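Local coordinates for protein putative TetR-family transcriptional regulator (Streptomyces coelicolor, PDB 2HXO) that probably binds DNA through a helix-turn-helix domain and regulates transcription as a two-chain member of the TetR family, at residues A190-D195 / Q208-D213. Residues are numbered along the deposited sequence; the frame is centred on the assembly and turned at random.
Sequences AWEGLD and QVRGHD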
loop_
_atom_site.group_PDB
_atom_site.type_symbol
_atom_site.label_atom_id
_atom_site.label_comp_id
_atom_site.label_asym_id
_atom_site.label_seq_id
_atom_site.Cartn_x
_atom_site.Cartn_y
_atom_site.Cartn_z
ATOM N N ALA A 190 22.821 -8.423 -4.704
ATOM C CA ALA A 190 22.428 -9.379 -3.670
ATOM C C ALA A 190 21.598 -10.514 -4.267
ATOM O O ALA A 190 21.808 -11.681 -3.936
ATOM C CB ALA A 190 21.637 -8.676 -2.577
ATOM N N TRP A 191 20.654 -10.165 -5.142
ATOM C CA TRP A 191 19.794 -11.159 -5.787
ATOM C C TRP A 191 20.590 -12.036 -6.739
ATOM O O TRP A 191 20.332 -13.234 -6.856
ATOM C CB TRP A 191 18.646 -10.471 -6.539
ATOM C CG TRP A 191 17.537 -10.012 -5.634
ATOM C CD1 TRP A 191 17.583 -9.917 -4.271
ATOM C CD2 TRP A 191 16.223 -9.583 -6.021
ATOM N NE1 TRP A 191 16.385 -9.461 -3.787
ATOM C CE2 TRP A 191 15.529 -9.246 -4.834
ATOM C CE3 TRP A 191 15.563 -9.450 -7.252
ATOM C CZ2 TRP A 191 14.204 -8.784 -4.840
ATOM C CZ3 TRP A 191 14.238 -8.987 -7.258
ATOM C CH2 TRP A 191 13.578 -8.662 -6.058
ATOM N N GLU A 192 21.561 -11.429 -7.415
ATOM C CA GLU A 192 22.421 -12.153 -8.348
ATOM C C GLU A 192 23.258 -13.199 -7.615
ATOM O O GLU A 192 24.000 -13.954 -8.238
ATOM C CB GLU A 192 23.332 -11.171 -9.096
ATOM C CG GLU A 192 22.632 -10.477 -10.255
ATOM C CD GLU A 192 23.454 -9.365 -10.876
ATOM O OE1 GLU A 192 23.070 -8.896 -11.970
ATOM O OE2 GLU A 192 24.470 -8.953 -10.269
ATOM N N GLY A 193 23.126 -13.236 -6.291
ATOM C CA GLY A 193 23.851 -14.199 -5.484
ATOM C C GLY A 193 22.965 -15.384 -5.124
ATOM O O GLY A 193 23.433 -16.389 -4.582
ATOM N N LEU A 194 21.676 -15.266 -5.428
ATOM C CA LEU A 194 20.733 -16.336 -5.139
ATOM C C LEU A 194 21.062 -17.532 -6.019
ATOM O O LEU A 194 21.561 -17.368 -7.131
ATOM C CB LEU A 194 19.301 -15.859 -5.401
ATOM C CG LEU A 194 18.789 -14.791 -4.427
ATOM C CD1 LEU A 194 17.461 -14.231 -4.898
ATOM C CD2 LEU A 194 18.654 -15.399 -3.044
ATOM N N ASP A 195 20.798 -18.734 -5.522
ATOM C CA ASP A 195 21.074 -19.936 -6.293
ATOM C C ASP A 195 20.265 -19.919 -7.595
ATOM O O ASP A 195 19.051 -19.725 -7.575
ATOM C CB ASP A 195 20.732 -21.174 -5.467
ATOM C CG ASP A 195 21.174 -22.459 -6.136
ATOM O OD1 ASP A 195 20.417 -22.991 -6.977
ATOM O OD2 ASP A 195 22.292 -22.930 -5.822
ATOM N N GLN A 208 17.882 -6.405 -13.988
ATOM C CA GLN A 208 16.893 -5.375 -14.277
ATOM C C GLN A 208 16.539 -4.535 -13.056
ATOM O O GLN A 208 15.929 -3.479 -13.187
ATOM C CB GLN A 208 15.623 -6.006 -14.852
ATOM C CG GLN A 208 15.806 -6.593 -16.236
ATOM C CD GLN A 208 14.576 -7.331 -16.727
ATOM O OE1 GLN A 208 13.479 -6.768 -16.801
ATOM N NE2 GLN A 208 14.755 -8.600 -17.072
ATOM N N VAL A 209 16.921 -4.999 -11.869
ATOM C CA VAL A 209 16.634 -4.251 -10.647
ATOM C C VAL A 209 17.393 -2.930 -10.683
ATOM O O VAL A 209 16.854 -1.874 -10.337
ATOM C CB VAL A 209 17.077 -5.018 -9.378
ATOM C CG1 VAL A 209 16.811 -4.165 -8.148
ATOM C CG2 VAL A 209 16.342 -6.346 -9.271
ATOM N N ARG A 210 18.654 -3.010 -11.104
ATOM C CA ARG A 210 19.540 -1.852 -11.195
ATOM C C ARG A 210 19.066 -0.914 -12.297
ATOM O O ARG A 210 18.899 -1.331 -13.441
ATOM C CB ARG A 210 20.967 -2.328 -11.496
ATOM C CG ARG A 210 22.081 -1.335 -11.160
ATOM C CD ARG A 210 23.442 -2.023 -11.257
ATOM N NE ARG A 210 23.440 -3.306 -10.549
ATOM C CZ ARG A 210 24.412 -4.212 -10.622
ATOM N NH1 ARG A 210 25.483 -3.982 -11.372
ATOM N NH2 ARG A 210 24.308 -5.355 -9.955
ATOM N N GLY A 211 18.847 0.349 -11.951
ATOM C CA GLY A 211 18.391 1.308 -12.942
ATOM C C GLY A 211 16.893 1.237 -13.178
ATOM O O GLY A 211 16.358 1.849 -14.106
ATOM N N HIS A 212 16.214 0.467 -12.339
ATOM C CA HIS A 212 14.773 0.322 -12.433
ATOM C C HIS A 212 14.148 1.613 -11.922
ATOM O O HIS A 212 14.351 1.985 -10.768
ATOM C CB HIS A 212 14.316 -0.867 -11.582
ATOM C CG HIS A 212 12.867 -0.827 -11.210
ATOM N ND1 HIS A 212 12.435 -0.515 -9.937
ATOM C CD2 HIS A 212 11.749 -1.033 -11.948
ATOM C CE1 HIS A 212 11.113 -0.533 -9.908
ATOM N NE2 HIS A 212 10.673 -0.846 -11.115
ATOM N N ASP A 213 13.406 2.303 -12.783
ATOM C CA ASP A 213 12.760 3.553 -12.394
ATOM C C ASP A 213 11.421 3.279 -11.717
ATOM O O ASP A 213 10.533 2.652 -12.296
ATOM C CB ASP A 213 12.557 4.461 -13.615
ATOM C CG ASP A 213 11.878 5.785 -13.256
ATOM O OD1 ASP A 213 11.907 6.178 -12.066
ATOM O OD2 ASP A 213 11.324 6.442 -14.162
#
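V209 meets the six-membered ring of W191 with one methyl: its CG2 lies 3.8 Å from CE3 and 3.9 Å from CZ3 of that indole, coming in obliquely. With CG1 anti to the backbone N (chi1 177°), CG2 is left beside that N, anti to the carbonyl carbon, and is the branch that meets the indole; the two side chains cross at roughly a right angle. The CA atoms of W191 and V209, the nearest pair across the two segments, are 9.0 Å apart, and both close approaches are between side-chain atoms. Both residues are buried; V209 also rests on V187 and S188, while the indole packs on T202 and, across the subunit interface, meets the ring of F129 of the second subunit with planes at about 40°. The contact belongs to the C-terminal domain of this TetR-family protein, where the C-terminal end of helix 182-191 packs against the loop between helices 200-205 and 214-230. A type I turn from W191 to L194 carries the chain out of the first helix; a type II turn from V209 to H212 bends the loop. Beside the apolar pair, the extended chain of E192 brings OE2 to 3.6 Å from NH2 of R210, a long salt bridge whose carboxylate and guanidinium planes stand 66° apart, so the two groups do not pair flat. A bend at chi3 (-48°) helps place the R210 guanidinium beside helix 182-191, where its stronger polar partner, D185, forms a salt bridge from OD2 to NE, and NH2 makes a weak hydrogen bond to S188 OG.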